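Local atomic coordinates of synaptotagmin-1 (Arabidopsis thaliana, PDB entry 7AS6), a protein that helps maintain plasma membrane integrity during freezing and osmotic stress, binding lipids, probably with calcium, through C2 domains, of which this chain is the first. Residues A[21-35]-A[45-58]. Sequence-based numbering, arbitrary orientation.
Sequences RKKDLMGGADPFVKI and KKTTVKHKNLNPEW. With CD (cadmium ion), chain B; EDO (1,2-ethanediol), chain G.
Asp30 uses its two carboxylate oxygens for different tasks: OD2 binds the cadmium ion at 2.4 Å, while OD1 accepts from the backbone N of Lys52 at 2.7 Å. That N-H arrives on the anti side of OD1, 26° out of the carboxylate plane. With chi1 at -52°, CG lies anti to the carbonyl carbon, and from there the carboxylate can bridge metal and loop. Asp24 chelates the same ion through both oxygens, and Asp80, Glu82 and the carbonyl of Trp81 complete the site. This is the loop-borne acidic cluster at one end of a C2 beta sandwich, whose residues Asp24, Asp30, Asp80 and Glu82 are the likely calcium ligands. Next to Asp30, the backbone N of Asn53 donates to Ala29 O at 3.0 Å, and Lys50 N meets Pro31 O almost straight. Leu54 sends CD2 against Ala29 CB (3.7 Å) and over the Gly28 backbone, while its CD1 rests on Lys22 CG. Further along, the indole of Trp58 is flanked on both sides: Val33 CG2 stands over one face, 3.9 Å from the centroid of the six-membered ring, and Pro56 CB over the opposite one, each offset toward the rim. Pro31 O lies at the indole edge, near its plane. Thr47 OG1, which sits between the backbone N and the carbonyl carbon (chi1 75°), accepts from Val33 N at 3.0 Å and donates to Thr48 O. Trp58 NE1 reaches that same carbonyl oxygen from the opposite face of its plane, so two donors grip it. At the other end, strands 31-37 and 45-46 pair as a beta hairpin, with Ile35 and Lys45 a hydrogen-bonded antiparallel pair, and the side chain of Ile35 packs on Phe64 and Val14 of the facing sheet.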
# COMPACT_ATOMS: atom_id res chain seq x y z
N ARG A 21 -11.17 3.32 -10.63
CA ARG A 21 -12.46 3.86 -11.03
C ARG A 21 -12.38 5.37 -11.15
O ARG A 21 -11.68 6.03 -10.40
CB ARG A 21 -13.54 3.51 -10.01
CG ARG A 21 -13.71 2.05 -9.76
CD ARG A 21 -15.02 1.78 -9.05
NE ARG A 21 -16.15 2.35 -9.78
CZ ARG A 21 -16.69 1.81 -10.87
NH1 ARG A 21 -17.73 2.40 -11.45
NH2 ARG A 21 -16.20 0.68 -11.37
N LYS A 22 -13.16 5.92 -12.08
CA LYS A 22 -13.32 7.36 -12.09
C LYS A 22 -14.07 7.80 -10.84
O LYS A 22 -15.04 7.16 -10.42
CB LYS A 22 -14.07 7.82 -13.33
CG LYS A 22 -13.40 7.42 -14.62
CD LYS A 22 -13.92 8.24 -15.77
CE LYS A 22 -13.81 7.45 -17.04
NZ LYS A 22 -14.66 6.24 -16.95
N LYS A 23 -13.60 8.86 -10.24
CA LYS A 23 -14.17 9.42 -9.02
C LYS A 23 -14.47 10.91 -9.15
O LYS A 23 -15.54 11.37 -8.72
CB LYS A 23 -13.22 9.16 -7.83
CG LYS A 23 -13.85 9.28 -6.45
CD LYS A 23 -13.20 10.40 -5.62
CE LYS A 23 -13.95 11.73 -5.73
NZ LYS A 23 -13.50 12.73 -4.70
N ASP A 24 -13.56 11.68 -9.75
CA ASP A 24 -13.76 13.11 -9.97
C ASP A 24 -14.67 13.35 -11.17
O ASP A 24 -14.76 12.53 -12.09
CB ASP A 24 -12.42 13.81 -10.21
CG ASP A 24 -11.52 13.82 -8.98
OD1 ASP A 24 -12.07 13.72 -7.86
OD2 ASP A 24 -10.27 13.93 -9.14
N LEU A 25 -15.33 14.52 -11.15
CA LEU A 25 -16.20 14.90 -12.26
C LEU A 25 -15.41 15.10 -13.54
O LEU A 25 -15.95 14.97 -14.64
CB LEU A 25 -16.98 16.16 -11.91
CG LEU A 25 -17.98 15.96 -10.77
CD1 LEU A 25 -18.52 17.29 -10.29
CD2 LEU A 25 -19.11 15.03 -11.20
N MET A 26 -14.14 15.46 -13.42
CA MET A 26 -13.26 15.40 -14.58
C MET A 26 -11.86 15.05 -14.10
O MET A 26 -11.47 15.42 -12.99
CB MET A 26 -13.26 16.72 -15.35
CG MET A 26 -13.47 17.95 -14.50
SD MET A 26 -14.38 19.20 -15.44
CE MET A 26 -13.52 19.09 -17.02
N GLY A 27 -11.13 14.33 -14.94
CA GLY A 27 -9.78 13.92 -14.64
C GLY A 27 -9.65 12.54 -14.05
O GLY A 27 -8.52 12.08 -13.84
N GLY A 28 -10.75 11.84 -13.80
CA GLY A 28 -10.66 10.49 -13.28
C GLY A 28 -10.44 10.47 -11.78
O GLY A 28 -11.41 10.35 -11.02
N ALA A 29 -9.19 10.58 -11.35
CA ALA A 29 -8.88 10.56 -9.93
C ALA A 29 -7.48 11.13 -9.73
O ALA A 29 -6.72 11.31 -10.68
CB ALA A 29 -8.98 9.16 -9.34
N ASP A 30 -7.17 11.43 -8.48
CA ASP A 30 -5.85 11.92 -8.10
C ASP A 30 -5.36 11.02 -6.99
O ASP A 30 -5.48 11.36 -5.80
CB ASP A 30 -5.91 13.39 -7.66
CG ASP A 30 -6.61 14.27 -8.69
OD1 ASP A 30 -6.07 14.51 -9.78
OD2 ASP A 30 -7.72 14.74 -8.43
N PRO A 31 -4.84 9.84 -7.32
CA PRO A 31 -4.60 8.83 -6.29
C PRO A 31 -3.29 9.00 -5.54
O PRO A 31 -2.26 9.40 -6.09
CB PRO A 31 -4.60 7.51 -7.08
CG PRO A 31 -4.24 7.89 -8.47
CD PRO A 31 -4.87 9.23 -8.67
N PHE A 32 -3.37 8.67 -4.25
CA PHE A 32 -2.22 8.37 -3.42
C PHE A 32 -2.55 7.14 -2.57
O PHE A 32 -3.71 6.74 -2.46
CB PHE A 32 -1.86 9.58 -2.55
CG PHE A 32 -2.91 9.96 -1.55
CD1 PHE A 32 -3.99 10.76 -1.92
CD2 PHE A 32 -2.80 9.57 -0.23
CE1 PHE A 32 -4.94 11.14 -0.99
CE2 PHE A 32 -3.74 9.93 0.70
CZ PHE A 32 -4.81 10.73 0.33
N VAL A 33 -1.52 6.51 -1.99
CA VAL A 33 -1.70 5.29 -1.20
C VAL A 33 -1.26 5.54 0.24
O VAL A 33 -0.20 6.11 0.48
CB VAL A 33 -0.92 4.11 -1.81
CG1 VAL A 33 -1.21 2.81 -1.06
CG2 VAL A 33 -1.25 3.96 -3.29
N LYS A 34 -2.08 5.11 1.21
CA LYS A 34 -1.65 5.03 2.61
C LYS A 34 -1.27 3.59 2.94
O LYS A 34 -1.94 2.64 2.53
CB LYS A 34 -2.74 5.53 3.58
CG LYS A 34 -3.01 7.03 3.49
CD LYS A 34 -3.97 7.51 4.61
CE LYS A 34 -4.33 9.00 4.44
NZ LYS A 34 -5.39 9.48 5.41
N ILE A 35 -0.16 3.42 3.66
CA ILE A 35 0.32 2.09 4.04
C ILE A 35 0.47 2.07 5.54
O ILE A 35 1.13 2.94 6.12
CB ILE A 35 1.65 1.71 3.37
CG1 ILE A 35 1.56 1.77 1.84
CG2 ILE A 35 2.10 0.32 3.82
CD1 ILE A 35 2.01 3.10 1.26
N LYS A 45 2.23 5.68 6.50
CA LYS A 45 3.01 6.35 5.47
C LYS A 45 2.13 6.58 4.26
O LYS A 45 1.12 5.90 4.07
CB LYS A 45 4.21 5.49 5.04
CG LYS A 45 4.85 4.68 6.14
CD LYS A 45 5.79 5.53 6.95
CE LYS A 45 6.87 4.67 7.60
NZ LYS A 45 8.13 5.46 7.65
N LYS A 46 2.55 7.49 3.39
CA LYS A 46 1.80 7.63 2.15
C LYS A 46 2.72 7.95 0.98
O LYS A 46 3.80 8.52 1.14
CB LYS A 46 0.68 8.70 2.29
CG LYS A 46 1.12 10.11 2.57
CD LYS A 46 -0.14 11.03 2.66
CE LYS A 46 0.20 12.53 2.59
NZ LYS A 46 -1.03 13.41 2.46
N THR A 47 2.26 7.55 -0.20
CA THR A 47 2.90 7.94 -1.44
C THR A 47 2.52 9.36 -1.83
O THR A 47 1.63 9.99 -1.23
CB THR A 47 2.51 7.03 -2.60
OG1 THR A 47 1.18 7.37 -3.00
CG2 THR A 47 2.61 5.53 -2.20
N THR A 48 3.16 9.85 -2.88
CA THR A 48 2.77 11.11 -3.46
C THR A 48 1.42 10.99 -4.15
O THR A 48 0.93 9.89 -4.43
CB THR A 48 3.81 11.60 -4.46
OG1 THR A 48 3.99 10.60 -5.48
CG2 THR A 48 5.13 11.85 -3.76
N VAL A 49 0.79 12.15 -4.36
CA VAL A 49 -0.44 12.25 -5.13
C VAL A 49 -0.09 12.26 -6.61
O VAL A 49 0.76 13.05 -7.03
CB VAL A 49 -1.19 13.55 -4.77
CG1 VAL A 49 -2.35 13.80 -5.75
CG2 VAL A 49 -1.70 13.53 -3.32
N LYS A 50 -0.73 11.40 -7.40
CA LYS A 50 -0.60 11.47 -8.85
C LYS A 50 -1.86 12.10 -9.44
O LYS A 50 -2.94 11.53 -9.35
CB LYS A 50 -0.40 10.08 -9.46
CG LYS A 50 0.84 9.35 -8.98
CD LYS A 50 2.12 10.00 -9.46
CE LYS A 50 3.29 9.14 -8.94
NZ LYS A 50 4.57 9.71 -9.44
N HIS A 51 -1.71 13.24 -10.10
CA HIS A 51 -2.84 14.02 -10.56
C HIS A 51 -3.42 13.43 -11.83
O HIS A 51 -2.68 13.10 -12.77
CB HIS A 51 -2.41 15.46 -10.83
CG HIS A 51 -1.89 16.15 -9.62
ND1 HIS A 51 -2.72 16.71 -8.68
CD2 HIS A 51 -0.63 16.32 -9.16
CE1 HIS A 51 -1.99 17.24 -7.72
NE2 HIS A 51 -0.72 17.01 -7.98
N LYS A 52 -4.74 13.32 -11.84
CA LYS A 52 -5.52 12.98 -13.02
C LYS A 52 -4.95 11.73 -13.71
O LYS A 52 -4.53 11.75 -14.87
CB LYS A 52 -5.57 14.19 -13.94
CG LYS A 52 -6.41 15.34 -13.32
CD LYS A 52 -6.24 16.62 -14.09
CE LYS A 52 -7.03 17.75 -13.48
NZ LYS A 52 -8.39 17.30 -13.09
N ASN A 53 -5.01 10.62 -12.99
CA ASN A 53 -4.34 9.38 -13.42
C ASN A 53 -5.09 8.20 -12.82
O ASN A 53 -5.05 8.00 -11.60
CB ASN A 53 -2.88 9.40 -12.96
CG ASN A 53 -1.99 8.47 -13.77
OD1 ASN A 53 -2.46 7.49 -14.34
ND2 ASN A 53 -0.68 8.78 -13.82
N LEU A 54 -5.76 7.41 -13.65
CA LEU A 54 -6.37 6.18 -13.17
C LEU A 54 -5.42 4.99 -13.25
O LEU A 54 -5.77 3.90 -12.78
CB LEU A 54 -7.63 5.86 -13.96
CG LEU A 54 -8.71 6.95 -13.97
CD1 LEU A 54 -9.86 6.50 -14.84
CD2 LEU A 54 -9.19 7.27 -12.57
N ASN A 55 -4.23 5.17 -13.83
CA ASN A 55 -3.19 4.14 -13.86
C ASN A 55 -1.88 4.70 -13.31
O ASN A 55 -0.85 4.72 -13.99
CB ASN A 55 -3.01 3.61 -15.28
CG ASN A 55 -4.28 3.00 -15.82
OD1 ASN A 55 -4.64 1.88 -15.48
ND2 ASN A 55 -4.99 3.77 -16.62
N PRO A 56 -1.90 5.17 -12.07
CA PRO A 56 -0.70 5.81 -11.51
C PRO A 56 0.47 4.85 -11.43
O PRO A 56 0.31 3.66 -11.15
CB PRO A 56 -1.15 6.23 -10.12
CG PRO A 56 -2.21 5.23 -9.79
CD PRO A 56 -2.93 4.97 -11.05
N GLU A 57 1.66 5.39 -11.67
CA GLU A 57 2.93 4.70 -11.49
C GLU A 57 3.73 5.47 -10.44
O GLU A 57 4.11 6.62 -10.68
CB GLU A 57 3.67 4.65 -12.81
CG GLU A 57 4.92 3.86 -12.75
CD GLU A 57 4.80 2.58 -13.53
OE1 GLU A 57 3.82 2.47 -14.31
OE2 GLU A 57 5.67 1.71 -13.37
N TRP A 58 3.97 4.85 -9.28
CA TRP A 58 4.69 5.47 -8.17
C TRP A 58 6.13 4.97 -8.06
O TRP A 58 7.07 5.77 -8.10
CB TRP A 58 4.00 5.20 -6.84
CG TRP A 58 2.72 5.91 -6.62
CD1 TRP A 58 2.57 7.20 -6.21
CD2 TRP A 58 1.41 5.36 -6.73
NE1 TRP A 58 1.24 7.50 -6.08
CE2 TRP A 58 0.50 6.39 -6.40
CE3 TRP A 58 0.91 4.11 -7.09
CZ2 TRP A 58 -0.87 6.20 -6.42
CZ3 TRP A 58 -0.45 3.93 -7.11
CH2 TRP A 58 -1.33 4.96 -6.76
CD CD B . -9.53 14.15 -6.91
C1 EDO G . 3.33 10.12 -12.93
O1 EDO G . 4.45 9.49 -12.26
C2 EDO G . 2.74 9.19 -13.99
O2 EDO G . 2.25 8.00 -13.36
O HOH W 1 -8.74 14.61 -11.18